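Side-chain contacts in cellulose 1,4-beta-cellobiosidase (PDB 4JJJ), which probably cleaves cellulose to cellobiose as a glycoside hydrolase of family 48, this chain being the catalytic (α/α)6 domain of a longer cellulase: residues A[41-46]-A[172-177]; A[202-207]-A[216-221]. The protein carries 1 engineered substitution. All coordinates share one frame; numbering follows the deposited sequence.

Contact 1 (A[41-46]-A[172-177]); sequences APDHGH and INTYQR. With ZN (zinc ion), chain B; BGC (beta-D-glucopyranose), chain D; BGC (beta-D-glucopyranose), chain C; BGC (beta-D-glucopyranose), chain E.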
loop_
_atom_site.group_PDB
_atom_site.type_symbol
_atom_site.label_atom_id
_atom_site.label_comp_id
_atom_site.label_asym_id
_atom_site.label_seq_id
_atom_site.Cartn_x
_atom_site.Cartn_y
_atom_site.Cartn_z
ATOM N N ALA A 41 3.561 7.588 5.828
ATOM C CA ALA A 41 3.588 6.175 5.584
ATOM C C ALA A 41 5.024 5.760 5.349
ATOM O O ALA A 41 5.589 5.190 6.234
ATOM C CB ALA A 41 2.595 5.663 4.515
ATOM N N PRO A 42 5.688 6.278 4.300
ATOM C CA PRO A 42 7.139 6.499 4.351
ATOM C C PRO A 42 7.360 7.626 5.360
ATOM O O PRO A 42 6.412 8.358 5.683
ATOM C CB PRO A 42 7.517 6.852 2.914
ATOM C CG PRO A 42 6.319 7.526 2.419
ATOM C CD PRO A 42 5.109 6.818 3.002
ATOM N N ASP A 43 8.621 7.813 5.743
ATOM C CA ASP A 43 8.949 8.854 6.686
ATOM C C ASP A 43 9.965 9.847 6.160
ATOM O O ASP A 43 10.453 10.680 6.953
ATOM C CB ASP A 43 9.357 8.253 8.054
ATOM C CG ASP A 43 10.622 7.494 8.062
ATOM O OD1 ASP A 43 11.461 7.602 7.140
ATOM O OD2 ASP A 43 10.850 6.660 9.035
ATOM N N HIS A 44 10.206 9.827 4.868
ATOM C CA HIS A 44 11.046 10.797 4.174
ATOM C C HIS A 44 10.604 10.881 2.744
ATOM O O HIS A 44 10.283 9.813 2.152
ATOM C CB HIS A 44 12.529 10.459 4.295
ATOM C CG HIS A 44 13.443 11.533 3.823
ATOM N ND1 HIS A 44 13.833 11.707 2.498
ATOM C CD2 HIS A 44 13.974 12.593 4.496
ATOM C CE1 HIS A 44 14.609 12.786 2.389
ATOM N NE2 HIS A 44 14.713 13.321 3.598
ATOM N N GLY A 45 10.580 12.103 2.170
ATOM C CA GLY A 45 10.060 12.318 0.809
ATOM C C GLY A 45 10.832 11.627 -0.243
ATOM O O GLY A 45 10.302 11.397 -1.337
ATOM N N HIS A 46 12.152 11.414 -0.040
ATOM C CA HIS A 46 12.934 10.780 -1.047
ATOM C C HIS A 46 13.298 9.345 -0.697
ATOM O O HIS A 46 14.096 8.721 -1.379
ATOM C CB HIS A 46 14.184 11.592 -1.350
ATOM C CG HIS A 46 13.892 12.884 -2.050
ATOM N ND1 HIS A 46 14.853 13.776 -2.490
ATOM C CD2 HIS A 46 12.705 13.427 -2.398
ATOM C CE1 HIS A 46 14.256 14.806 -3.067
ATOM N NE2 HIS A 46 12.955 14.603 -3.047
ATOM N N ILE A 172 15.006 -0.912 2.437
ATOM C CA ILE A 172 14.895 -0.641 3.820
ATOM C C ILE A 172 13.487 -1.006 4.310
ATOM O O ILE A 172 12.573 -1.244 3.502
ATOM C CB ILE A 172 15.134 0.876 4.119
ATOM C CG1 ILE A 172 14.305 1.817 3.275
ATOM C CG2 ILE A 172 16.629 1.157 3.861
ATOM C CD1 ILE A 172 14.199 3.188 3.932
ATOM N N ASN A 173 13.283 -1.005 5.607
ATOM C CA ASN A 173 11.973 -1.224 6.184
ATOM C C ASN A 173 11.893 -0.443 7.470
ATOM O O ASN A 173 12.919 0.076 7.967
ATOM C CB ASN A 173 11.682 -2.723 6.341
ATOM C CG ASN A 173 10.265 -3.053 6.569
ATOM O OD1 ASN A 173 9.336 -2.305 6.315
ATOM N ND2 ASN A 173 10.075 -4.278 7.071
ATOM N N THR A 174 10.688 -0.248 7.940
ATOM C CA THR A 174 10.401 0.555 9.134
ATOM C C THR A 174 9.442 -0.254 10.038
ATOM O O THR A 174 9.882 -0.822 11.029
ATOM C CB THR A 174 9.840 1.898 8.763
ATOM O OG1 THR A 174 8.649 1.682 7.950
ATOM C CG2 THR A 174 10.854 2.779 7.997
ATOM N N TYR A 175 8.159 -0.340 9.711
ATOM C CA TYR A 175 7.211 -1.040 10.587
ATOM C C TYR A 175 7.618 -2.448 10.888
ATOM O O TYR A 175 7.846 -3.262 9.991
ATOM C CB TYR A 175 5.807 -1.004 9.912
ATOM C CG TYR A 175 5.376 0.367 9.551
ATOM C CD1 TYR A 175 4.896 1.209 10.483
ATOM C CD2 TYR A 175 5.467 0.778 8.244
ATOM C CE1 TYR A 175 4.611 2.548 10.177
ATOM C CE2 TYR A 175 5.178 2.090 7.878
ATOM C CZ TYR A 175 4.698 2.954 8.818
ATOM O OH TYR A 175 4.321 4.268 8.587
ATOM N N GLN A 176 7.622 -2.717 12.205
ATOM C CA GLN A 176 7.975 -4.019 12.747
ATOM C C GLN A 176 7.253 -4.384 14.057
ATOM O O GLN A 176 7.221 -5.594 14.419
ATOM C CB GLN A 176 9.471 -4.244 13.060
ATOM C CG GLN A 176 10.431 -4.174 11.945
ATOM C CD GLN A 176 10.471 -5.453 11.150
ATOM O OE1 GLN A 176 11.174 -6.464 11.521
ATOM N NE2 GLN A 176 9.732 -5.484 10.071
ATOM N N ARG A 177 6.652 -3.445 14.711
ATOM C CA ARG A 177 6.285 -3.638 16.171
ATOM C C ARG A 177 4.833 -3.474 16.441
ATOM O O ARG A 177 4.365 -2.972 17.471
ATOM C CB ARG A 177 7.188 -2.747 17.093
ATOM C CG ARG A 177 8.663 -3.188 16.937
ATOM C CD ARG A 177 9.627 -2.446 17.848
ATOM N NE ARG A 177 9.711 -1.057 17.558
ATOM C CZ ARG A 177 10.442 -0.163 18.202
ATOM N NH1 ARG A 177 11.164 -0.575 19.218
ATOM N NH2 ARG A 177 10.491 1.110 17.805
HETATM ZN ZN ZN B . 16.881 13.695 -1.903
HETATM C C2 BGC D . 6.268 -4.177 7.011
HETATM C C3 BGC D . 6.350 -5.577 7.499
HETATM C C4 BGC D . 5.449 -5.845 8.717
HETATM C C5 BGC D . 4.048 -5.306 8.331
HETATM C C6 BGC D . 3.093 -5.582 9.485
HETATM C C1 BGC D . 4.815 -3.814 6.757
HETATM O O2 BGC D . 7.055 -3.999 5.861
HETATM O O3 BGC D . 7.687 -5.821 7.746
HETATM O O4 BGC D . 5.276 -7.272 8.936
HETATM O O5 BGC D . 4.051 -3.935 7.943
HETATM O O6 BGC D . 3.374 -4.605 10.509
HETATM C C2 BGC C . 5.608 -9.228 10.194
HETATM C C3 BGC C . 6.633 -10.069 10.926
HETATM C C4 BGC C . 7.907 -10.262 10.124
HETATM C C5 BGC C . 8.427 -8.954 9.585
HETATM C C6 BGC C . 9.561 -9.042 8.633
HETATM C C1 BGC C . 6.284 -7.916 9.724
HETATM O O2 BGC C . 4.447 -8.956 10.967
HETATM O O3 BGC C . 6.056 -11.362 11.256
HETATM O O4 BGC C . 8.877 -10.811 11.079
HETATM O O5 BGC C . 7.372 -8.236 8.873
HETATM O O6 BGC C . 10.050 -7.765 8.270
HETATM C C2 BGC E . 2.062 -0.130 5.184
HETATM C C3 BGC E . 3.054 -0.800 6.135
HETATM C C4 BGC E . 3.494 -2.098 5.539
HETATM C C5 BGC E . 4.062 -1.984 4.150
HETATM C C6 BGC E . 4.480 -3.309 3.523
HETATM C C1 BGC E . 2.658 -0.146 3.805
HETATM O O1 BGC E . 1.709 0.393 2.872
HETATM O O2 BGC E . 1.698 1.210 5.581
HETATM O O3 BGC E . 2.334 -1.049 7.369
HETATM O O4 BGC E . 4.646 -2.444 6.386
HETATM O O5 BGC E . 3.033 -1.418 3.322
HETATM O O6 BGC E . 3.334 -4.210 3.540
HETATM O O HOH W 1 7.967 4.301 7.431
HETATM O O HOH W 2 17.345 15.762 -2.333
HETATM O O HOH W 3 17.284 13.495 0.128
#
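The carbonyl oxygen of A41 is gripped by two donors from the side of 172-177: the phenol of Y175 gives its proton directly, OH to O 2.8 Å, and a water gives another, also 2.8 Å from A41 O. The phenol oxygen lies in the carbonyl plane on a lone pair, with a C=O...donor angle of 124°, and the A41 oxygen itself lies at the edge of the Y175 ring. The same water stands 2.8 Å from T174 OG1, so neighbouring residues of one turn reach the same buried carbonyl, one directly and one through water. Y175 turns CG anti to its carbonyl carbon (chi1 -54°), which carries the hydroxyl across to A41 while CD2 comes 3.6 Å from C3 of the chain E glucose. A phenylalanine here would probably keep the ring beside the sugar but leave A41 O without its direct donor. Beside this bond, the D43 carboxylate passes alongside T174, OD2 4.0 Å from CG2; it is held from outside, OD1 by Y156 and OD2 by a salt bridge to R588. Farther along 172-177, the N173 amide reads the chain D glucose with both ends: OD1 accepts from O2, and ND2 donates to O3 at 2.9 Å. Q176 NE2 bridges Y175 O and O6 of the chain C glucose. A41, N173, Y175 and Q176 all belong to glycan-binding pockets, so the contact lies in the wall of the cleft. At the far end of 41-46, H46 ND1 binds zinc at 2.1 Å together with D153. I172 and N173 end strand 170-173, an inner strand of an antiparallel sheet between 149-151 and 189-190, while 41-46 leads into its edge strand 47-49.

Contact 2 (A[202-207]-A[216-221]); sequences GYLDLF and QWRYTN. With BGC (beta-D-glucopyranose), chain D; BGC (beta-D-glucopyranose), chain E.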
loop_
_atom_site.group_PDB
_atom_site.type_symbol
_atom_site.label_atom_id
_atom_site.label_comp_id
_atom_site.label_asym_id
_atom_site.label_seq_id
_atom_site.Cartn_x
_atom_site.Cartn_y
_atom_site.Cartn_z
ATOM N N GLY A 202 23.063 -6.213 14.454
ATOM C CA GLY A 202 22.400 -5.262 13.499
ATOM C C GLY A 202 21.195 -4.693 14.222
ATOM O O GLY A 202 21.171 -4.194 15.389
ATOM N N TYR A 203 20.043 -4.755 13.519
ATOM C CA TYR A 203 18.823 -4.294 14.106
ATOM C C TYR A 203 17.902 -5.456 14.527
ATOM O O TYR A 203 16.833 -5.232 15.036
ATOM C CB TYR A 203 18.048 -3.443 13.069
ATOM C CG TYR A 203 18.748 -2.103 12.748
ATOM C CD1 TYR A 203 19.864 -2.079 11.930
ATOM C CD2 TYR A 203 18.227 -0.892 13.246
ATOM C CE1 TYR A 203 20.474 -0.890 11.648
ATOM C CE2 TYR A 203 18.840 0.310 12.981
ATOM C CZ TYR A 203 19.962 0.293 12.156
ATOM O OH TYR A 203 20.592 1.515 11.798
ATOM N N LEU A 204 18.377 -6.718 14.334
ATOM C CA LEU A 204 17.452 -7.845 14.347
ATOM C C LEU A 204 16.817 -7.995 15.737
ATOM O O LEU A 204 15.594 -8.352 15.856
ATOM C CB LEU A 204 18.165 -9.127 14.003
ATOM C CG LEU A 204 18.813 -9.189 12.685
ATOM C CD1 LEU A 204 19.534 -10.501 12.489
ATOM C CD2 LEU A 204 17.763 -8.955 11.557
ATOM N N ASP A 205 17.606 -7.779 16.795
ATOM C CA ASP A 205 17.137 -7.995 18.097
ATOM C C ASP A 205 16.401 -6.879 18.734
ATOM O O ASP A 205 16.096 -6.950 19.950
ATOM C CB ASP A 205 18.284 -8.526 19.040
ATOM C CG ASP A 205 19.523 -7.602 19.088
ATOM O OD1 ASP A 205 19.517 -6.554 18.438
ATOM O OD2 ASP A 205 20.451 -7.879 19.927
ATOM N N LEU A 206 15.992 -5.841 17.949
ATOM C CA LEU A 206 14.987 -4.905 18.414
ATOM C C LEU A 206 13.594 -5.577 18.250
ATOM O O LEU A 206 12.643 -5.175 18.833
ATOM C CB LEU A 206 15.036 -3.677 17.471
ATOM C CG LEU A 206 16.255 -2.769 17.616
ATOM C CD1 LEU A 206 16.389 -1.798 16.440
ATOM C CD2 LEU A 206 16.155 -1.977 18.859
ATOM N N PHE A 207 13.539 -6.533 17.322
ATOM C CA PHE A 207 12.310 -7.037 16.762
ATOM C C PHE A 207 11.972 -8.463 17.114
ATOM O O PHE A 207 10.828 -8.726 17.439
ATOM C CB PHE A 207 12.257 -6.782 15.255
ATOM C CG PHE A 207 12.579 -5.355 14.885
ATOM C CD1 PHE A 207 11.894 -4.313 15.434
ATOM C CD2 PHE A 207 13.581 -5.048 13.957
ATOM C CE1 PHE A 207 12.163 -2.993 15.102
ATOM C CE2 PHE A 207 13.881 -3.759 13.614
ATOM C CZ PHE A 207 13.137 -2.730 14.154
ATOM N N GLN A 216 21.007 -11.761 7.599
ATOM C CA GLN A 216 19.805 -12.242 6.847
ATOM C C GLN A 216 19.183 -11.068 6.103
ATOM O O GLN A 216 19.519 -9.870 6.325
ATOM C CB GLN A 216 18.798 -12.751 7.871
ATOM C CG GLN A 216 18.300 -11.687 8.839
ATOM C CD GLN A 216 17.407 -12.304 9.874
ATOM O OE1 GLN A 216 16.166 -12.189 9.825
ATOM N NE2 GLN A 216 17.996 -12.993 10.824
ATOM N N TRP A 217 18.337 -11.454 5.167
ATOM C CA TRP A 217 17.557 -10.496 4.363
ATOM C C TRP A 217 16.104 -10.843 4.596
ATOM O O TRP A 217 15.715 -11.979 4.857
ATOM C CB TRP A 217 17.935 -10.700 2.880
ATOM C CG TRP A 217 17.901 -12.100 2.332
ATOM C CD1 TRP A 217 18.850 -13.023 2.368
ATOM C CD2 TRP A 217 16.741 -12.734 1.785
ATOM N NE1 TRP A 217 18.423 -14.214 1.845
ATOM C CE2 TRP A 217 17.103 -14.063 1.458
ATOM C CE3 TRP A 217 15.442 -12.283 1.516
ATOM C CZ2 TRP A 217 16.180 -14.970 0.873
ATOM C CZ3 TRP A 217 14.528 -13.176 0.946
ATOM C CH2 TRP A 217 14.885 -14.491 0.644
ATOM N N ARG A 218 15.231 -9.830 4.383
ATOM C CA ARG A 218 13.822 -10.034 4.348
ATOM C C ARG A 218 13.166 -8.841 3.605
ATOM O O ARG A 218 13.696 -7.733 3.694
ATOM C CB ARG A 218 13.196 -10.156 5.722
ATOM C CG ARG A 218 13.501 -9.046 6.722
ATOM C CD ARG A 218 14.660 -9.478 7.640
ATOM N NE ARG A 218 14.781 -8.505 8.759
ATOM C CZ ARG A 218 15.558 -7.438 8.778
ATOM N NH1 ARG A 218 16.342 -7.146 7.738
ATOM N NH2 ARG A 218 15.502 -6.675 9.816
ATOM N N TYR A 219 12.044 -9.113 2.949
ATOM C CA TYR A 219 11.348 -8.105 2.135
ATOM C C TYR A 219 9.873 -8.228 2.481
ATOM O O TYR A 219 9.417 -9.251 2.905
ATOM C CB TYR A 219 11.579 -8.317 0.610
ATOM C CG TYR A 219 13.055 -8.205 0.320
ATOM C CD1 TYR A 219 13.725 -6.968 0.378
ATOM C CD2 TYR A 219 13.848 -9.345 0.168
ATOM C CE1 TYR A 219 15.118 -6.891 0.188
ATOM C CE2 TYR A 219 15.207 -9.263 -0.049
ATOM C CZ TYR A 219 15.860 -8.023 0.037
ATOM O OH TYR A 219 17.271 -7.850 -0.050
ATOM N N THR A 220 9.126 -7.172 2.208
ATOM C CA THR A 220 7.719 -7.130 2.408
ATOM C C THR A 220 7.019 -6.543 1.213
ATOM O O THR A 220 7.344 -5.465 0.760
ATOM C CB THR A 220 7.311 -6.288 3.568
ATOM O OG1 THR A 220 8.092 -6.623 4.751
ATOM C CG2 THR A 220 5.829 -6.507 3.886
ATOM N N ASN A 221 6.009 -7.253 0.685
ATOM C CA ASN A 221 5.181 -6.786 -0.364
ATOM C C ASN A 221 4.151 -5.786 0.203
ATOM O O ASN A 221 3.652 -5.940 1.312
ATOM C CB ASN A 221 4.334 -7.922 -0.930
ATOM C CG ASN A 221 3.791 -7.648 -2.300
ATOM O OD1 ASN A 221 2.585 -7.464 -2.449
ATOM N ND2 ASN A 221 4.649 -7.656 -3.267
HETATM C C2 BGC D . 6.268 -4.177 7.011
HETATM C C3 BGC D . 6.350 -5.577 7.499
HETATM C C4 BGC D . 5.449 -5.845 8.717
HETATM C C5 BGC D . 4.048 -5.306 8.331
HETATM C C6 BGC D . 3.093 -5.582 9.485
HETATM C C1 BGC D . 4.815 -3.814 6.757
HETATM O O2 BGC D . 7.055 -3.999 5.861
HETATM O O3 BGC D . 7.687 -5.821 7.746
HETATM O O4 BGC D . 5.276 -7.272 8.936
HETATM O O5 BGC D . 4.051 -3.935 7.943
HETATM O O6 BGC D . 3.374 -4.605 10.509
HETATM C C2 BGC E . 2.062 -0.130 5.184
HETATM C C3 BGC E . 3.054 -0.800 6.135
HETATM C C4 BGC E . 3.494 -2.098 5.539
HETATM C C5 BGC E . 4.062 -1.984 4.150
HETATM C C6 BGC E . 4.480 -3.309 3.523
HETATM C C1 BGC E . 2.658 -0.146 3.805
HETATM O O1 BGC E . 1.709 0.393 2.872
HETATM O O2 BGC E . 1.698 1.210 5.581
HETATM O O3 BGC E . 2.334 -1.049 7.369
HETATM O O4 BGC E . 4.646 -2.444 6.386
HETATM O O5 BGC E . 3.033 -1.418 3.322
HETATM O O6 BGC E . 3.334 -4.210 3.540
#
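L204 packs its two methyls against Q216 and R218, alternate residues on one face of strand 216-220, an inner strand of an antiparallel sheet that borders the glycan cleft of this (α/α)6 enzyme. CD1 meets the Q216 amide, 3.4 Å from NE2, while CD2 lies over one face of the R218 guanidinium, 3.6 Å above its plane and offset toward the rim. These are van der Waals contacts of a branched aliphatic end with two flat polar groups, and the leucine crosses both side chains obliquely. Its CG stands anti to the carbonyl carbon (chi1 -60°), and the two methyls beyond it reach the Q216 amide and the guanidinium. Q216 NE2 donates to A214 O, just before the strand, and R218 NH1 to P190 O. R218 is bent at chi2 (-97°), and its guanidinium presents a face to L204 CD2; D193 of strand 192-193 touches both residues. In the next shell, the segment 202-207 is held in a tight turn by L206 N to Y203 O and F207 N to L204 O, both 3.1 Å, and L206 CB rests over the centre of the F207 ring. Y203 N is tied to D193 OD2. R218 is also a glycan-pocket residue; toward the end of the segment T220 and N221 meet the bound glucoses. T220 OG1 lies 3.0 Å from O2 and 3.1 Å from O3 of the chain D glucose. Past it, O6 of the chain E glucose donates to N221 O at 2.8 Å.

Overall arrangement
Both contacts are buried and line the same glycan cleft, with centres about 13 Å apart, yet their chemistry differs. Contact 1 is polar, closed by a hydroxyl and a water on one backbone carbonyl; contact 2 is a leucine packed on flat polar groups, with the larger buried surface and its centre farther from the middle of the chain. They rest on different antiparallel sheets, that of 170-173 and that of 216-220. The glucoses of chains D and E touch both. The contacts also meet directly: Q176 CB packs 3.4 Å from F207 CD1, and R177 CG lies against the same ring edge atom.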